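Local coordinates for protein aldehyde dehydrogenase (Burkholderia vietnamiensis, PDB 5KF0) that probably oxidises aldehydes to carboxylic acids, using a nicotinamide dinucleotide as hydride acceptor, and is captured here with NADPH in its cofactor pocket, at residues L10-Y16 with A40-A46; L29-K34 with S188-V192; E109-L113 with N162-N166. All coordinates share one frame; numbering follows the deposited sequence.

Contact 1: residues L10-Y16 with A40-A46; sequences LKDTYPY and ATRVALA
Tyr-14 lies against Val-43 and Thr-41, and each step along its side chain meets something different. Its CB packs on Val-43 CG1 at 3.9 Å, both side chains rising from the same face of the sheet. With CG beside the backbone N (chi1 -73°), the ring runs back along its own strand, and its CD2 edge comes to 3.4 Å from Thr-41 OG1, which lies near the ring plane. At the tip, Tyr-14 OH accepts the N-H of Lys-11 in an almost straight bond of 3.0 Å, tying the strand to the loop before it; a tyrosine suits this place because its flat, apolar body can be buried while its hydroxyl oxygen still accepts a backbone N-H. Val-192 and Leu-195 of helix 192-202 also pack on this side chain.

The backbones pair in parallel. Arg-42 is bonded through its N to Asp-12 O and through its O to Tyr-14 N, whose own carbonyl receives Ala-44 N. Strands 13-18 and 39-43 are the inner pair of a mixed four-stranded sheet, flanked by 21-23 and 29-32. On its other edge strand 39-43 carries a classic beta bulge, where Ala-40 and Thr-41 both face Val-31 of strand 29-32. Thr-41 OG1 donates to Lys-11 O at 2.7 Å, approaching from above the carbonyl plane. Asp-12 O accepts a second hydrogen bond, from a water that itself accepts one from Arg-42 NH1.

Farther along, Tyr-16 has its CG between backbone N and carbonyl carbon (chi1 58°) and sets its ring beside two small residues. Ala-44 CB approaches CD2 obliquely at 3.5 Å, and Ala-46 CB makes an off-centre CH-pi contact 4.3 Å from the ring centroid. Methyl groups let the phenol lie this close, while a water is bound to Tyr-16 OH and reaches Leu-45 O weakly.

Contact 2: residues L29-K34 with S188-V192; sequences LEVTDK and SRTPV. With NDP (NADPH dihydro-nicotinamide-adenine-dinucleotide phosphate), chain E.
Lys-34 NZ is gripped by three carbonyl oxygens: Arg-189 O across the contact at 2.9 Å, Thr-32 O of its own segment at 2.8 Å, and Glu-98 O from helix 88-99. The chain bends at chi2 and again at chi4 (-62°), which curls the ammonium back to the carbonyl of Thr-32, two residues earlier. Lysine suits the spot because one tip can donate to carbonyls from three parts of the fold.

Apolar groups fill the rest. Val-31 points its CG2 methyl at the pyrrolidine of Pro-191, 3.5 Å from Pro-191 CG, while Leu-29 CD2 reaches the same CG at 4.1 Å from an oblique direction. These compact side chains seat strand 29-32 against the loop that leads into helix 192-202. A water completes the join by donating to both Glu-30 O and Ser-188 O.

The other side of this loop faces NADPH. Ser-188 N and Ser-188 OG both donate to O2X of the phosphate on the adenosine ribose, OG at 2.6 Å, with OG held beside its own backbone N so that the two donors converge. Arg-189 NH2 reaches the pyrophosphate oxygen O2N at 3.2 Å, with that oxygen at the edge of the guanidinium. A loop held from behind by Lys-34, and by Leu-29 and Val-31 against its own Pro-191, thus presents donors to two phosphate sites, Ser-188 gripping the 2'-phosphate twice; this may favour NADP over NAD.

Contact 3: residues E109-L113 with N162-N166; sequences EVTRL and NFPLN. With NDP (NADPH dihydro-nicotinamide-adenine-dinucleotide phosphate), chain E; ACT (acetate ion), chain H.
Glu-109 sends its carboxylate into the first turn of helix 164-178, where OE2 accepts two backbone amides. Asn-166 N gives the better bond, 2.9 Å and nearly straight (168°), directed at the anti lone pair of OE2; Leu-165 N is equally near but badly angled, and its bond is weak. The side chain gets there by being extended, CG anti to the backbone N (chi1 -178°). Its other oxygen, OE1, forms a salt bridge with Lys-101, so both ends of the buried carboxylate are paired. The lysine and the helix start would probably both favour the negative charge.

The Asn-166 amide is also satisfied. OD1 is hydrogen-bonded to Thr-116 OG1, which also bonds Arg-112 O; the two oxygens, 3.2 Å apart and both acceptors, share that hydroxyl as a partner. ND2 bonds Asp-450 OD1, while OD2 of the same aspartate makes a salt bridge with Arg-112 NE. One carboxylate therefore draws together two donor groups, and in one of the two Arg-112 conformers Asn-166 ND2 sits over a face of the guanidinium, a donor-donor approach and not a bond. An acetate, probably from the crystallisation liquor, makes weak bonds to NH2 at the guanidinium edge and is also bonded by Arg-448.

Leu-165 CD1 packs on Val-110 CG2 (3.8 Å) and on Leu-113. At the loop end, Asn-162 ND2 bonds Gln-291 O and stands 3.4 Å above the plane of the Phe-163 ring, over its centre. Asn-162 OD1 comes within 3.3 Å of C6N on the nicotinamide ring of NADPH.

Strand 155-158, helix 164-178 and the parallel strand 182-185 form a beta-alpha-beta crossover, the unit of Rossmann-like dinucleotide-binding domains; Asn-162, in the Asn-Phe-Pro sequence leading into its helix, lines the cofactor pocket and probably corresponds to the family's oxyanion-hole asparagine.

In the fold
The three contacts run inward from the rim of the chain. Contact 1, partly buried and centred about 23 Å from the chain's centre, is strand pairing governed by backbone bonds. Contact 2, its centre about 9 Å from that of contact 1, shares that sheet, since strands 29-32 and 39-43 are neighbours; it fastens the sheet's outer strand to the cofactor loop, and Val-192, where helix 192-202 begins, packs on Tyr-14 and Thr-41. Contact 3 is centred only about 9 Å from the chain's centre and relies on buried charges and amides between helices. Contacts 2 and 3 meet where Thr-190 packs on Pro-164, and reach different parts of NADPH: contact 2 the 2'-phosphate and pyrophosphate, contact 3 the nicotinamide.

Contact 1: residues L10-Y16 with A40-A46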
loop_
_atom_site.group_PDB
_atom_site.type_symbol
_atom_site.label_atom_id
_atom_site.label_comp_id
_atom_site.label_asym_id
_atom_site.label_seq_id
_atom_site.Cartn_x
_atom_site.Cartn_y
_atom_site.Cartn_z
ATOM N N LEU A 10 25.663 -37.485 -3.678
ATOM C CA LEU A 10 24.659 -37.886 -4.661
ATOM C C LEU A 10 24.359 -39.374 -4.514
ATOM O O LEU A 10 25.272 -40.204 -4.518
ATOM C CB LEU A 10 25.142 -37.573 -6.079
ATOM C CG LEU A 10 24.119 -37.659 -7.217
ATOM C CD1 LEU A 10 23.003 -36.642 -7.032
ATOM C CD2 LEU A 10 24.788 -37.453 -8.575
ATOM N N LYS A 11 23.082 -39.710 -4.360
ATOM C CA LYS A 11 22.698 -41.096 -4.154
ATOM C C LYS A 11 22.636 -41.849 -5.486
ATOM O O LYS A 11 22.499 -41.258 -6.561
ATOM C CB LYS A 11 21.351 -41.163 -3.426
ATOM C CG LYS A 11 21.394 -40.541 -2.028
ATOM C CD LYS A 11 20.125 -40.822 -1.221
ATOM C CE LYS A 11 19.028 -39.796 -1.481
ATOM N NZ LYS A 11 17.763 -40.103 -0.739
ATOM N N ASP A 12 22.756 -43.179 -5.398
ATOM C CA ASP A 12 22.648 -44.022 -6.585
ATOM C C ASP A 12 21.233 -44.036 -7.137
ATOM O O ASP A 12 21.046 -44.212 -8.349
ATOM C CB ASP A 12 23.065 -45.459 -6.272
ATOM C CG ASP A 12 24.557 -45.622 -6.125
ATOM O OD1 ASP A 12 25.310 -44.706 -6.517
ATOM O OD2 ASP A 12 24.974 -46.688 -5.632
ATOM N N THR A 13 20.233 -43.884 -6.265
ATOM C CA THR A 13 18.830 -43.822 -6.652
ATOM C C THR A 13 18.119 -42.778 -5.796
ATOM O O THR A 13 18.527 -42.501 -4.663
ATOM C CB THR A 13 18.101 -45.166 -6.488
ATOM O OG1 THR A 13 17.997 -45.482 -5.099
ATOM C CG2 THR A 13 18.836 -46.305 -7.204
ATOM N N TYR A 14 17.034 -42.220 -6.344
ATOM C CA TYR A 14 16.157 -41.287 -5.651
ATOM C C TYR A 14 14.707 -41.721 -5.817
ATOM O O TYR A 14 14.322 -42.221 -6.883
ATOM C CB TYR A 14 16.309 -39.835 -6.181
ATOM C CG TYR A 14 17.604 -39.182 -5.751
ATOM C CD1 TYR A 14 17.649 -38.329 -4.650
ATOM C CD2 TYR A 14 18.785 -39.436 -6.428
ATOM C CE1 TYR A 14 18.834 -37.743 -4.251
ATOM C CE2 TYR A 14 19.980 -38.853 -6.036
ATOM C CZ TYR A 14 19.996 -38.010 -4.945
ATOM O OH TYR A 14 21.185 -37.442 -4.553
ATOM N N PRO A 15 13.881 -41.534 -4.791
ATOM C CA PRO A 15 12.442 -41.749 -4.938
ATOM C C PRO A 15 11.783 -40.502 -5.508
ATOM O O PRO A 15 12.401 -39.440 -5.613
ATOM C CB PRO A 15 11.993 -41.980 -3.495
ATOM C CG PRO A 15 12.879 -41.004 -2.718
ATOM C CD PRO A 15 14.215 -40.972 -3.470
ATOM N N TYR A 16 10.511 -40.633 -5.871
ATOM C CA TYR A 16 9.702 -39.430 -6.019
ATOM C C TYR A 16 8.889 -39.232 -4.748
ATOM O O TYR A 16 8.868 -40.084 -3.862
ATOM C CB TYR A 16 8.808 -39.444 -7.277
ATOM C CG TYR A 16 7.801 -40.556 -7.478
ATOM C CD1 TYR A 16 6.750 -40.764 -6.582
ATOM C CD2 TYR A 16 7.855 -41.355 -8.615
ATOM C CE1 TYR A 16 5.811 -41.768 -6.798
ATOM C CE2 TYR A 16 6.925 -42.353 -8.833
ATOM C CZ TYR A 16 5.910 -42.560 -7.925
ATOM O OH TYR A 16 4.977 -43.553 -8.138
ATOM N N ALA A 40 24.600 -40.654 -13.871
ATOM C CA ALA A 40 25.019 -40.261 -12.529
ATOM C C ALA A 40 24.111 -40.825 -11.442
ATOM O O ALA A 40 24.587 -41.139 -10.346
ATOM C CB ALA A 40 25.064 -38.732 -12.417
ATOM N N THR A 41 22.817 -40.945 -11.715
ATOM C CA THR A 41 21.869 -41.487 -10.750
ATOM C C THR A 41 20.626 -41.901 -11.516
ATOM O O THR A 41 20.451 -41.549 -12.685
ATOM C CB THR A 41 21.537 -40.468 -9.645
ATOM O OG1 THR A 41 20.717 -41.082 -8.640
ATOM C CG2 THR A 41 20.792 -39.259 -10.222
ATOM N N ARG A 42 19.762 -42.656 -10.844
ATOM C CA ARG A 42 18.494 -43.086 -11.418
ATOM C C ARG A 42 17.388 -42.691 -10.457
ATOM O O ARG A 42 17.525 -42.879 -9.246
ATOM C CB ARG A 42 18.486 -44.595 -11.686
ATOM C CG ARG A 42 19.510 -45.002 -12.735
ATOM C CD ARG A 42 19.459 -46.482 -13.072
ATOM N NE ARG A 42 20.336 -46.784 -14.205
ATOM C CZ ARG A 42 21.650 -46.960 -14.098
ATOM N NH1 ARG A 42 22.236 -46.867 -12.911
ATOM N NH2 ARG A 42 22.382 -47.223 -15.174
ATOM N N VAL A 43 16.309 -42.119 -10.979
ATOM C CA VAL A 43 15.244 -41.644 -10.106
ATOM C C VAL A 43 13.928 -42.277 -10.535
ATOM O O VAL A 43 13.762 -42.738 -11.671
ATOM C CB VAL A 43 15.137 -40.098 -10.082
ATOM C CG1 VAL A 43 16.529 -39.454 -10.046
ATOM C CG2 VAL A 43 14.326 -39.589 -11.240
ATOM N N ALA A 44 12.989 -42.316 -9.591
ATOM C CA ALA A 44 11.676 -42.885 -9.861
ATOM C C ALA A 44 10.886 -41.992 -10.815
ATOM O O ALA A 44 10.775 -40.778 -10.607
ATOM C CB ALA A 44 10.909 -43.084 -8.549
ATOM N N LEU A 45 10.323 -42.605 -11.854
ATOM C CA LEU A 45 9.525 -41.914 -12.859
ATOM C C LEU A 45 8.049 -42.104 -12.529
ATOM O O LEU A 45 7.583 -43.242 -12.410
ATOM C CB LEU A 45 9.841 -42.472 -14.246
ATOM C CG LEU A 45 9.175 -41.791 -15.434
ATOM C CD1 LEU A 45 9.743 -40.373 -15.626
ATOM C CD2 LEU A 45 9.345 -42.648 -16.681
ATOM N N ALA A 46 7.320 -41.002 -12.378
ATOM C CA ALA A 46 5.900 -41.077 -12.046
ATOM C C ALA A 46 5.064 -41.321 -13.297
ATOM O O ALA A 46 5.219 -40.616 -14.297
ATOM C CB ALA A 46 5.453 -39.783 -11.367
HETATM O O HOH W 1 21.326 -46.449 -9.942
HETATM O O HOH W 2 4.738 -44.299 -10.910
#

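Contact 2: residues L29-K34 with S188-V192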
loop_
_atom_site.group_PDB
_atom_site.type_symbol
_atom_site.label_atom_id
_atom_site.label_comp_id
_atom_site.label_asym_id
_atom_site.label_seq_id
_atom_site.Cartn_x
_atom_site.Cartn_y
_atom_site.Cartn_z
ATOM N N LEU A 29 14.109 -43.420 -14.647
ATOM C CA LEU A 29 14.611 -42.157 -15.190
ATOM C C LEU A 29 16.114 -42.049 -14.933
ATOM O O LEU A 29 16.550 -41.846 -13.796
ATOM C CB LEU A 29 13.862 -40.963 -14.599
ATOM C CG LEU A 29 14.368 -39.590 -15.076
ATOM C CD1 LEU A 29 14.384 -39.486 -16.599
ATOM C CD2 LEU A 29 13.521 -38.451 -14.485
ATOM N N GLU A 30 16.906 -42.190 -15.995
ATOM C CA GLU A 30 18.350 -42.036 -15.883
ATOM C C GLU A 30 18.713 -40.561 -15.993
ATOM O O GLU A 30 18.251 -39.868 -16.904
ATOM C CB GLU A 30 19.059 -42.840 -16.973
ATOM C CG GLU A 30 18.807 -44.337 -16.879
ATOM C CD GLU A 30 19.646 -45.140 -17.857
ATOM O OE1 GLU A 30 19.884 -44.662 -18.984
ATOM O OE2 GLU A 30 20.074 -46.251 -17.486
ATOM N N VAL A 31 19.543 -40.083 -15.071
ATOM C CA VAL A 31 20.012 -38.700 -15.068
ATOM C C VAL A 31 21.503 -38.727 -15.375
ATOM O O VAL A 31 22.281 -39.320 -14.619
ATOM C CB VAL A 31 19.738 -38.015 -13.722
ATOM C CG1 VAL A 31 20.238 -36.563 -13.741
ATOM C CG2 VAL A 31 18.250 -38.098 -13.367
ATOM N N THR A 32 21.905 -38.104 -16.481
ATOM C CA THR A 32 23.306 -38.118 -16.877
ATOM C C THR A 32 24.065 -36.930 -16.304
ATOM O O THR A 32 23.510 -35.851 -16.068
ATOM C CB THR A 32 23.458 -38.089 -18.398
ATOM O OG1 THR A 32 22.853 -36.887 -18.902
ATOM C CG2 THR A 32 22.814 -39.326 -19.026
ATOM N N ASP A 33 25.357 -37.146 -16.083
ATOM C CA ASP A 33 26.300 -36.051 -15.922
ATOM C C ASP A 33 26.467 -35.379 -17.282
ATOM O O ASP A 33 26.851 -36.030 -18.255
ATOM C CB ASP A 33 27.623 -36.608 -15.385
ATOM C CG ASP A 33 28.687 -35.543 -15.154
ATOM O OD1 ASP A 33 28.909 -34.680 -16.028
ATOM O OD2 ASP A 33 29.356 -35.605 -14.100
ATOM N N LYS A 34 26.119 -34.096 -17.371
ATOM C CA LYS A 34 26.053 -33.464 -18.681
ATOM C C LYS A 34 27.429 -33.155 -19.267
ATOM O O LYS A 34 27.518 -32.761 -20.433
ATOM C CB LYS A 34 25.208 -32.192 -18.596
ATOM C CG LYS A 34 23.780 -32.438 -18.085
ATOM C CD LYS A 34 23.022 -33.437 -18.983
ATOM C CE LYS A 34 21.574 -33.663 -18.503
ATOM N NZ LYS A 34 21.532 -34.254 -17.122
ATOM N N SER A 188 13.050 -33.441 -16.617
ATOM C CA SER A 188 13.539 -34.814 -16.510
ATOM C C SER A 188 15.055 -34.874 -16.611
ATOM O O SER A 188 15.676 -35.805 -16.074
ATOM C CB SER A 188 12.904 -35.687 -17.597
ATOM O OG SER A 188 11.490 -35.712 -17.477
ATOM N N ARG A 189 15.666 -33.914 -17.309
ATOM C CA ARG A 189 17.121 -33.877 -17.387
ATOM C C ARG A 189 17.753 -33.461 -16.066
ATOM O O ARG A 189 18.936 -33.759 -15.845
ATOM C CB ARG A 189 17.574 -32.928 -18.508
ATOM C CG ARG A 189 17.464 -33.541 -19.925
ATOM C CD ARG A 189 17.641 -32.482 -21.017
ATOM N NE ARG A 189 16.550 -31.508 -21.019
ATOM C CZ ARG A 189 16.483 -30.429 -21.799
ATOM N NH1 ARG A 189 17.444 -30.156 -22.673
ATOM N NH2 ARG A 189 15.453 -29.614 -21.698
ATOM N N THR A 190 17.005 -32.763 -15.198
ATOM C CA THR A 190 17.540 -32.208 -13.949
ATOM C C THR A 190 16.531 -32.344 -12.811
ATOM O O THR A 190 16.096 -31.341 -12.234
ATOM C CB THR A 190 17.924 -30.734 -14.124
ATOM O OG1 THR A 190 16.756 -29.967 -14.474
ATOM C CG2 THR A 190 18.999 -30.541 -15.202
ATOM N N PRO A 191 16.168 -33.575 -12.426
ATOM C CA PRO A 191 15.183 -33.752 -11.345
ATOM C C PRO A 191 15.743 -33.793 -9.930
ATOM O O PRO A 191 14.957 -33.652 -8.981
ATOM C CB PRO A 191 14.552 -35.108 -11.693
ATOM C CG PRO A 191 15.740 -35.900 -12.207
ATOM C CD PRO A 191 16.587 -34.875 -12.987
ATOM N N VAL A 192 17.054 -33.978 -9.752
ATOM C CA VAL A 192 17.576 -34.325 -8.433
ATOM C C VAL A 192 17.430 -33.163 -7.458
ATOM O O VAL A 192 17.077 -33.365 -6.288
ATOM C CB VAL A 192 19.037 -34.786 -8.537
ATOM C CG1 VAL A 192 19.612 -35.026 -7.141
ATOM C CG2 VAL A 192 19.121 -36.052 -9.396
HETATM P PA NDP E . 11.245 -26.817 -22.066
HETATM O O1A NDP E . 10.100 -25.990 -22.544
HETATM O O2A NDP E . 11.800 -27.739 -23.153
HETATM O O5B NDP E . 10.867 -27.694 -20.795
HETATM C C5B NDP E . 10.468 -26.987 -19.594
HETATM C C4B NDP E . 9.624 -27.904 -18.751
HETATM O O4B NDP E . 8.362 -28.145 -19.414
HETATM C C3B NDP E . 10.232 -29.289 -18.492
HETATM O O3B NDP E . 9.863 -29.756 -17.197
HETATM C C2B NDP E . 9.543 -30.134 -19.564
HETATM O O2B NDP E . 9.470 -31.543 -19.265
HETATM C C1B NDP E . 8.149 -29.539 -19.484
HETATM N N9A NDP E . 7.302 -29.827 -20.634
HETATM C C8A NDP E . 7.594 -29.700 -21.966
HETATM N N7A NDP E . 6.588 -29.984 -22.761
HETATM C C5A NDP E . 5.566 -30.324 -21.888
HETATM C C6A NDP E . 4.229 -30.716 -22.095
HETATM N N6A NDP E . 3.673 -30.871 -23.303
HETATM N N1A NDP E . 3.472 -30.962 -21.002
HETATM C C2A NDP E . 4.022 -30.834 -19.792
HETATM N N3A NDP E . 5.269 -30.478 -19.473
HETATM C C4A NDP E . 5.993 -30.236 -20.574
HETATM O O3 NDP E . 12.393 -25.853 -21.540
HETATM P PN NDP E . 13.873 -26.114 -21.018
HETATM O O1N NDP E . 13.842 -27.060 -19.874
HETATM O O2N NDP E . 14.695 -26.535 -22.209
HETATM O O5D NDP E . 14.362 -24.702 -20.488
HETATM C C5D NDP E . 14.817 -23.623 -21.321
HETATM C C4D NDP E . 13.671 -22.673 -21.561
HETATM O O4D NDP E . 13.169 -22.172 -20.293
HETATM C C3D NDP E . 14.084 -21.448 -22.381
HETATM O O3D NDP E . 13.119 -21.092 -23.364
HETATM C C2D NDP E . 14.241 -20.377 -21.303
HETATM O O2D NDP E . 14.148 -19.025 -21.737
HETATM C C1D NDP E . 13.116 -20.759 -20.351
HETATM N N1N NDP E . 13.395 -20.164 -19.049
HETATM C C2N NDP E . 12.560 -19.221 -18.497
HETATM C C3N NDP E . 12.874 -18.539 -17.378
HETATM C C7N NDP E . 11.931 -17.582 -16.737
HETATM O O7N NDP E . 11.961 -17.478 -15.502
HETATM N N7N NDP E . 11.147 -16.830 -17.506
HETATM C C4N NDP E . 14.215 -18.705 -16.759
HETATM C C5N NDP E . 14.873 -19.958 -17.228
HETATM C C6N NDP E . 14.490 -20.560 -18.339
HETATM P P2B NDP E . 10.690 -32.563 -19.672
HETATM O O1X NDP E . 11.829 -31.745 -20.152
HETATM O O2X NDP E . 10.900 -33.354 -18.415
HETATM O O3X NDP E . 10.140 -33.473 -20.750
HETATM O O HOH W 3 17.290 -37.411 -17.511
#

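Contact 3: residues E109-L113 with N162-N166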
loop_
_atom_site.group_PDB
_atom_site.type_symbol
_atom_site.label_atom_id
_atom_site.label_comp_id
_atom_site.label_asym_id
_atom_site.label_seq_id
_atom_site.Cartn_x
_atom_site.Cartn_y
_atom_site.Cartn_z
ATOM N N GLU A 109 23.698 -20.447 -7.509
ATOM C CA GLU A 109 22.267 -20.735 -7.571
ATOM C C GLU A 109 21.747 -21.275 -6.247
ATOM O O GLU A 109 20.601 -20.995 -5.872
ATOM C CB GLU A 109 21.941 -21.712 -8.706
ATOM C CG GLU A 109 20.432 -21.970 -8.790
ATOM C CD GLU A 109 19.980 -22.840 -9.942
ATOM O OE1 GLU A 109 20.749 -23.067 -10.893
ATOM O OE2 GLU A 109 18.819 -23.305 -9.880
ATOM N N VAL A 110 22.557 -22.058 -5.526
ATOM C CA VAL A 110 22.116 -22.516 -4.208
ATOM C C VAL A 110 21.945 -21.325 -3.268
ATOM O O VAL A 110 21.003 -21.277 -2.471
ATOM C CB VAL A 110 23.090 -23.571 -3.646
ATOM C CG1 VAL A 110 22.611 -24.068 -2.273
ATOM C CG2 VAL A 110 23.202 -24.753 -4.614
ATOM N N THR A 111 22.834 -20.334 -3.358
ATOM C CA THR A 111 22.638 -19.116 -2.574
ATOM C C THR A 111 21.312 -18.452 -2.926
ATOM O O THR A 111 20.587 -17.983 -2.039
ATOM C CB THR A 111 23.803 -18.153 -2.798
ATOM O OG1 THR A 111 25.017 -18.773 -2.353
ATOM C CG2 THR A 111 23.591 -16.844 -2.042
ATOM N N ARG A 112 20.961 -18.436 -4.210
ATOM C CA ARG A 112 19.693 -17.853 -4.649
ATOM C C ARG A 112 18.505 -18.656 -4.138
ATOM O O ARG A 112 17.475 -18.089 -3.749
ATOM C CB ARG A 112 19.657 -17.790 -6.177
ATOM C CG ARG A 112 20.660 -16.829 -6.785
ATOM C CD ARG A 112 20.142 -15.399 -6.768
ATOM N NE ARG A 112 18.897 -15.261 -7.527
ATOM C CZ ARG A 112 18.828 -15.217 -8.853
ATOM N NH1 ARG A 112 19.938 -15.290 -9.579
ATOM N NH2 ARG A 112 17.650 -15.105 -9.459
ATOM N N LEU A 113 18.623 -19.988 -4.160
ATOM C CA LEU A 113 17.576 -20.859 -3.622
ATOM C C LEU A 113 17.261 -20.483 -2.180
ATOM O O LEU A 113 16.096 -20.365 -1.788
ATOM C CB LEU A 113 18.036 -22.321 -3.699
ATOM C CG LEU A 113 17.291 -23.348 -2.823
ATOM C CD1 LEU A 113 15.849 -23.551 -3.300
ATOM C CD2 LEU A 113 18.029 -24.691 -2.776
ATOM N N ASN A 162 17.491 -25.392 -16.538
ATOM C CA ASN A 162 18.747 -24.645 -16.466
ATOM C C ASN A 162 19.004 -23.998 -15.113
ATOM O O ASN A 162 20.160 -23.919 -14.686
ATOM C CB ASN A 162 18.816 -23.585 -17.568
ATOM C CG ASN A 162 17.742 -22.532 -17.433
ATOM O OD1 ASN A 162 16.587 -22.835 -17.134
ATOM N ND2 ASN A 162 18.117 -21.285 -17.674
ATOM N N PHE A 163 17.969 -23.516 -14.429
ATOM C CA PHE A 163 18.081 -23.055 -13.047
ATOM C C PHE A 163 17.100 -23.903 -12.246
ATOM O O PHE A 163 16.083 -23.395 -11.751
ATOM C CB PHE A 163 17.764 -21.566 -12.876
ATOM C CG PHE A 163 18.459 -20.638 -13.853
ATOM C CD1 PHE A 163 19.749 -20.885 -14.315
ATOM C CD2 PHE A 163 17.820 -19.492 -14.284
ATOM C CE1 PHE A 163 20.367 -20.002 -15.205
ATOM C CE2 PHE A 163 18.431 -18.604 -15.164
ATOM C CZ PHE A 163 19.701 -18.863 -15.629
ATOM N N PRO A 164 17.358 -25.206 -12.122
ATOM C CA PRO A 164 16.306 -26.094 -11.595
ATOM C C PRO A 164 15.993 -25.858 -10.132
ATOM O O PRO A 164 14.839 -26.038 -9.728
ATOM C CB PRO A 164 16.875 -27.495 -11.831
ATOM C CG PRO A 164 18.362 -27.309 -11.820
ATOM C CD PRO A 164 18.600 -25.946 -12.437
ATOM N N LEU A 165 16.979 -25.473 -9.322
ATOM C CA LEU A 165 16.705 -25.193 -7.917
ATOM C C LEU A 165 15.919 -23.900 -7.767
ATOM O O LEU A 165 14.833 -23.879 -7.177
ATOM C CB LEU A 165 18.014 -25.109 -7.126
ATOM C CG LEU A 165 18.721 -26.443 -6.898
ATOM C CD1 LEU A 165 20.036 -26.230 -6.164
ATOM C CD2 LEU A 165 17.828 -27.381 -6.122
ATOM N N ASN A 166 16.456 -22.796 -8.292
ATOM C CA ASN A 166 15.842 -21.514 -7.976
ATOM C C ASN A 166 14.504 -21.311 -8.680
ATOM O O ASN A 166 13.611 -20.664 -8.117
ATOM C CB ASN A 166 16.780 -20.364 -8.316
ATOM C CG ASN A 166 16.369 -19.081 -7.598
ATOM O OD1 ASN A 166 15.995 -19.109 -6.417
ATOM N ND2 ASN A 166 16.408 -17.981 -8.302
HETATM P PA NDP E . 11.245 -26.817 -22.066
HETATM O O1A NDP E . 10.100 -25.990 -22.544
HETATM O O2A NDP E . 11.800 -27.739 -23.153
HETATM O O5B NDP E . 10.867 -27.694 -20.795
HETATM C C5B NDP E . 10.468 -26.987 -19.594
HETATM C C4B NDP E . 9.624 -27.904 -18.751
HETATM O O4B NDP E . 8.362 -28.145 -19.414
HETATM C C3B NDP E . 10.232 -29.289 -18.492
HETATM O O3B NDP E . 9.863 -29.756 -17.197
HETATM C C2B NDP E . 9.543 -30.134 -19.564
HETATM O O2B NDP E . 9.470 -31.543 -19.265
HETATM C C1B NDP E . 8.149 -29.539 -19.484
HETATM N N9A NDP E . 7.302 -29.827 -20.634
HETATM C C8A NDP E . 7.594 -29.700 -21.966
HETATM N N7A NDP E . 6.588 -29.984 -22.761
HETATM C C5A NDP E . 5.566 -30.324 -21.888
HETATM C C6A NDP E . 4.229 -30.716 -22.095
HETATM N N6A NDP E . 3.673 -30.871 -23.303
HETATM N N1A NDP E . 3.472 -30.962 -21.002
HETATM C C2A NDP E . 4.022 -30.834 -19.792
HETATM N N3A NDP E . 5.269 -30.478 -19.473
HETATM C C4A NDP E . 5.993 -30.236 -20.574
HETATM O O3 NDP E . 12.393 -25.853 -21.540
HETATM P PN NDP E . 13.873 -26.114 -21.018
HETATM O O1N NDP E . 13.842 -27.060 -19.874
HETATM O O2N NDP E . 14.695 -26.535 -22.209
HETATM O O5D NDP E . 14.362 -24.702 -20.488
HETATM C C5D NDP E . 14.817 -23.623 -21.321
HETATM C C4D NDP E . 13.671 -22.673 -21.561
HETATM O O4D NDP E . 13.169 -22.172 -20.293
HETATM C C3D NDP E . 14.084 -21.448 -22.381
HETATM O O3D NDP E . 13.119 -21.092 -23.364
HETATM C C2D NDP E . 14.241 -20.377 -21.303
HETATM O O2D NDP E . 14.148 -19.025 -21.737
HETATM C C1D NDP E . 13.116 -20.759 -20.351
HETATM N N1N NDP E . 13.395 -20.164 -19.049
HETATM C C2N NDP E . 12.560 -19.221 -18.497
HETATM C C3N NDP E . 12.874 -18.539 -17.378
HETATM C C7N NDP E . 11.931 -17.582 -16.737
HETATM O O7N NDP E . 11.961 -17.478 -15.502
HETATM N N7N NDP E . 11.147 -16.830 -17.506
HETATM C C4N NDP E . 14.215 -18.705 -16.759
HETATM C C5N NDP E . 14.873 -19.958 -17.228
HETATM C C6N NDP E . 14.490 -20.560 -18.339
HETATM P P2B NDP E . 10.690 -32.563 -19.672
HETATM O O1X NDP E . 11.829 -31.745 -20.152
HETATM O O2X NDP E . 10.900 -33.354 -18.415
HETATM O O3X NDP E . 10.140 -33.473 -20.750
HETATM C C ACT H . 17.007 -15.861 -13.162
HETATM O O ACT H . 18.154 -15.516 -12.753
HETATM O OXT ACT H . 16.244 -16.418 -12.339
HETATM C CH3 ACT H . 16.541 -15.623 -14.564
#